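PDB 6R5T: periplasmic beta-glucosidase from Pseudomonas aeruginosa, which probably hydrolyses terminal, non-reducing beta-D-glucosyl residues of glucosides in the periplasm, releasing beta-D-glucose, as a family 3 glycoside hydrolase. Local coordinates for residues E18-A30 against D40-T52. The protein carries 1 engineered substitution. Sequence-based numbering, arbitrary orientation.
With GAL (beta-D-galactopyranose), chain C.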
# COMPACT_ATOMS: atom_id res chain seq x y z
N GLU A 18 -12.98 -27.29 35.29
CA GLU A 18 -12.57 -26.11 36.06
C GLU A 18 -11.41 -25.39 35.35
O GLU A 18 -11.41 -24.14 35.31
CB GLU A 18 -12.20 -26.51 37.50
CG GLU A 18 -13.45 -26.82 38.32
CD GLU A 18 -13.23 -27.60 39.62
OE1 GLU A 18 -14.08 -27.42 40.50
OE2 GLU A 18 -12.19 -28.32 39.76
N LYS A 19 -10.43 -26.13 34.86
CA LYS A 19 -9.30 -25.51 34.12
C LYS A 19 -9.83 -24.80 32.87
O LYS A 19 -9.42 -23.62 32.58
CB LYS A 19 -8.31 -26.59 33.72
CG LYS A 19 -7.50 -27.14 34.87
CD LYS A 19 -6.54 -28.22 34.45
CE LYS A 19 -5.77 -28.76 35.63
NZ LYS A 19 -4.89 -29.88 35.22
N ILE A 20 -10.69 -25.47 32.11
CA ILE A 20 -11.23 -24.85 30.88
C ILE A 20 -12.10 -23.65 31.23
O ILE A 20 -12.04 -22.63 30.47
CB ILE A 20 -11.98 -25.90 30.06
CG1 ILE A 20 -10.99 -26.95 29.56
CG2 ILE A 20 -12.78 -25.22 28.94
CD1 ILE A 20 -11.64 -28.21 29.01
N GLY A 21 -12.82 -23.67 32.35
CA GLY A 21 -13.61 -22.49 32.77
C GLY A 21 -12.75 -21.25 32.93
O GLY A 21 -13.20 -20.14 32.67
N GLN A 22 -11.53 -21.41 33.41
CA GLN A 22 -10.59 -20.29 33.63
C GLN A 22 -10.27 -19.58 32.31
O GLN A 22 -9.91 -18.38 32.38
CB GLN A 22 -9.31 -20.76 34.28
CG GLN A 22 -9.57 -21.12 35.76
CD GLN A 22 -10.06 -19.93 36.52
OE1 GLN A 22 -9.35 -18.92 36.62
NE2 GLN A 22 -11.29 -19.99 37.02
N LEU A 23 -10.43 -20.26 31.19
CA LEU A 23 -9.99 -19.71 29.88
C LEU A 23 -11.10 -18.86 29.28
O LEU A 23 -10.87 -18.25 28.21
CB LEU A 23 -9.59 -20.85 28.95
CG LEU A 23 -8.64 -21.89 29.54
CD1 LEU A 23 -8.28 -22.89 28.49
CD2 LEU A 23 -7.40 -21.24 30.17
N ARG A 24 -12.25 -18.77 29.93
CA ARG A 24 -13.42 -18.13 29.32
C ARG A 24 -13.51 -16.68 29.77
O ARG A 24 -13.61 -16.42 30.98
CB ARG A 24 -14.68 -18.88 29.74
CG ARG A 24 -15.91 -18.41 29.02
CD ARG A 24 -17.05 -19.34 29.32
NE ARG A 24 -18.29 -18.88 28.74
CZ ARG A 24 -19.48 -18.92 29.34
NH1 ARG A 24 -19.58 -19.40 30.56
NH2 ARG A 24 -20.56 -18.47 28.72
N LEU A 25 -13.42 -15.76 28.79
CA LEU A 25 -13.52 -14.31 29.02
C LEU A 25 -14.78 -13.82 28.32
O LEU A 25 -14.88 -13.98 27.11
CB LEU A 25 -12.27 -13.67 28.43
CG LEU A 25 -12.28 -12.16 28.30
CD1 LEU A 25 -12.41 -11.51 29.65
CD2 LEU A 25 -10.98 -11.69 27.60
N VAL A 26 -15.70 -13.25 29.07
CA VAL A 26 -17.03 -12.89 28.51
C VAL A 26 -17.46 -11.52 29.00
O VAL A 26 -16.97 -11.03 30.00
CB VAL A 26 -18.09 -13.94 28.86
CG1 VAL A 26 -17.87 -15.22 28.11
CG2 VAL A 26 -18.12 -14.19 30.35
N SER A 27 -18.42 -10.95 28.27
CA SER A 27 -19.07 -9.67 28.64
C SER A 27 -20.58 -9.93 28.74
O SER A 27 -21.09 -10.76 27.99
CB SER A 27 -18.82 -8.59 27.64
OG SER A 27 -19.22 -9.01 26.35
N VAL A 28 -21.25 -9.13 29.54
CA VAL A 28 -22.74 -9.11 29.56
C VAL A 28 -23.21 -8.56 28.22
O VAL A 28 -22.70 -7.52 27.78
CB VAL A 28 -23.30 -8.30 30.71
CG1 VAL A 28 -24.81 -8.27 30.67
CG2 VAL A 28 -22.82 -8.84 32.02
N GLY A 29 -24.12 -9.26 27.58
CA GLY A 29 -24.62 -8.86 26.26
C GLY A 29 -25.74 -9.77 25.81
O GLY A 29 -26.11 -10.70 26.53
N ALA A 30 -26.19 -9.59 24.58
CA ALA A 30 -27.22 -10.46 23.98
C ALA A 30 -26.74 -11.91 24.02
O ALA A 30 -27.53 -12.77 24.37
CB ALA A 30 -27.53 -9.99 22.59
N ASP A 40 -23.24 -19.10 35.53
CA ASP A 40 -21.99 -19.72 35.04
C ASP A 40 -20.86 -19.39 35.99
O ASP A 40 -20.00 -20.27 36.21
CB ASP A 40 -21.67 -19.31 33.61
CG ASP A 40 -22.43 -20.09 32.55
OD1 ASP A 40 -23.23 -20.98 32.91
OD2 ASP A 40 -22.22 -19.80 31.36
N ILE A 41 -20.79 -18.19 36.54
CA ILE A 41 -19.74 -17.85 37.53
C ILE A 41 -19.89 -18.77 38.75
O ILE A 41 -18.88 -19.31 39.21
CB ILE A 41 -19.78 -16.38 37.93
CG1 ILE A 41 -19.51 -15.46 36.73
CG2 ILE A 41 -18.86 -16.14 39.11
CD1 ILE A 41 -19.93 -14.02 37.02
N ARG A 42 -21.12 -18.98 39.21
CA ARG A 42 -21.35 -19.81 40.43
C ARG A 42 -20.88 -21.23 40.14
O ARG A 42 -20.48 -21.89 41.09
CB ARG A 42 -22.83 -19.78 40.83
CG ARG A 42 -23.32 -18.44 41.37
CD ARG A 42 -24.73 -18.55 42.01
NE ARG A 42 -25.79 -18.82 41.05
CZ ARG A 42 -26.49 -17.89 40.40
NH1 ARG A 42 -26.22 -16.60 40.56
NH2 ARG A 42 -27.42 -18.24 39.54
N ALA A 43 -20.94 -21.68 38.89
CA ALA A 43 -20.59 -23.05 38.44
C ALA A 43 -19.09 -23.19 38.17
O ALA A 43 -18.68 -24.27 37.79
CB ALA A 43 -21.41 -23.36 37.22
N GLY A 44 -18.29 -22.14 38.30
CA GLY A 44 -16.84 -22.20 37.99
C GLY A 44 -16.55 -22.16 36.49
O GLY A 44 -15.44 -22.54 36.08
N LYS A 45 -17.50 -21.70 35.67
CA LYS A 45 -17.39 -21.80 34.20
C LYS A 45 -16.95 -20.48 33.58
O LYS A 45 -16.96 -20.41 32.36
CB LYS A 45 -18.73 -22.22 33.59
CG LYS A 45 -19.15 -23.61 34.02
CD LYS A 45 -20.03 -24.34 33.06
CE LYS A 45 -21.50 -24.14 33.32
NZ LYS A 45 -22.31 -25.22 32.69
N VAL A 46 -16.54 -19.51 34.38
CA VAL A 46 -16.07 -18.18 33.85
C VAL A 46 -14.72 -17.85 34.46
O VAL A 46 -14.58 -17.91 35.67
CB VAL A 46 -17.09 -17.08 34.15
CG1 VAL A 46 -16.60 -15.72 33.63
CG2 VAL A 46 -18.45 -17.42 33.59
N GLY A 47 -13.77 -17.38 33.65
CA GLY A 47 -12.45 -17.01 34.14
C GLY A 47 -12.33 -15.51 34.35
O GLY A 47 -11.64 -15.06 35.27
N ALA A 48 -12.97 -14.71 33.48
CA ALA A 48 -12.85 -13.26 33.55
C ALA A 48 -13.95 -12.59 32.78
O ALA A 48 -14.62 -13.22 31.95
CB ALA A 48 -11.49 -12.87 33.00
N ILE A 49 -14.13 -11.32 33.10
CA ILE A 49 -15.22 -10.50 32.57
C ILE A 49 -14.55 -9.32 31.90
O ILE A 49 -13.56 -8.80 32.43
CB ILE A 49 -16.12 -10.07 33.72
CG1 ILE A 49 -16.74 -11.27 34.43
CG2 ILE A 49 -17.19 -9.09 33.24
CD1 ILE A 49 -17.68 -12.04 33.60
N PHE A 50 -15.16 -8.83 30.84
CA PHE A 50 -14.82 -7.48 30.34
C PHE A 50 -16.11 -6.68 30.18
O PHE A 50 -17.19 -7.26 30.02
CB PHE A 50 -14.00 -7.54 29.06
CG PHE A 50 -14.66 -8.10 27.83
CD1 PHE A 50 -14.83 -9.47 27.68
CD2 PHE A 50 -15.12 -7.28 26.82
CE1 PHE A 50 -15.41 -10.03 26.57
CE2 PHE A 50 -15.75 -7.84 25.71
CZ PHE A 50 -15.88 -9.20 25.58
N ASN A 51 -15.94 -5.35 30.21
CA ASN A 51 -17.00 -4.34 29.97
C ASN A 51 -17.97 -4.22 31.15
O ASN A 51 -18.97 -3.51 30.97
CB ASN A 51 -17.75 -4.63 28.68
CG ASN A 51 -17.00 -4.22 27.42
OD1 ASN A 51 -15.96 -3.59 27.50
ND2 ASN A 51 -17.50 -4.65 26.27
N THR A 52 -17.66 -4.76 32.34
CA THR A 52 -18.39 -4.43 33.60
C THR A 52 -17.48 -3.52 34.41
O THR A 52 -16.36 -3.94 34.70
CB THR A 52 -18.77 -5.71 34.36
OG1 THR A 52 -19.74 -6.39 33.56
CG2 THR A 52 -19.26 -5.44 35.75
C1 GAL C . -14.78 -5.48 21.15
C2 GAL C . -15.02 -4.74 22.48
C3 GAL C . -16.50 -4.34 22.54
C4 GAL C . -16.80 -3.45 21.30
C5 GAL C . -16.40 -4.22 20.03
C6 GAL C . -16.54 -3.36 18.78
O2 GAL C . -14.69 -5.61 23.56
O3 GAL C . -16.70 -3.58 23.75
O4 GAL C . -15.96 -2.28 21.48
O5 GAL C . -14.99 -4.62 20.05
O6 GAL C . -16.09 -4.12 17.63
O HOH W 1 -12.91 -22.59 36.96
O HOH W 2 -12.63 -17.60 37.89
O HOH W 3 -23.87 -18.34 29.74
O HOH W 4 -19.71 -7.06 30.94
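Leu25 and Val26 pair in parallel with Ala48 and Ile49, as strands 24-26 and 48-50 of the first beta-alpha-beta unit of the TIM-barrel domain of this family 3 glycoside hydrolase, with helix 34-42 as the crossover. Backbone bonds set the register: Val26 N donates to Ala48 O (3.1 Å) and Phe50 N to Val26 O, while Arg24 O accepts from both Gly47 N and Ala48 N where the strands begin. Arg24, extended from CG to NE, crosses Asp40 at about a right angle, and its NH1 reaches OD2 at 2.8 Å from above the carboxylate plane, the guanidinium and carboxylate planes 59° apart. A weak bond from NH1 to Lys45 O lies at the guanidinium edge, and NE is bridged to Asp290. Apolar contacts form on opposite sheet faces, Val26 CG2 with Ile49 CD1 and Leu25 CD1 with Ala48 CB. Val26 CG2 also touches Val46 CG1, and Leu25 CD1 the Phe50 ring edge. At the C-terminal end of strand 48-50, Phe50 and Asn51 line the sugar pocket, where Asn51 ND2 donates to galactose O3 (2.9 Å). Phe50 CG lies between its backbone N and carbonyl carbon (chi1 66°), which turns one ring face to Ser27, whose CB sits 3.7 Å from the ring centroid in a CH-pi contact.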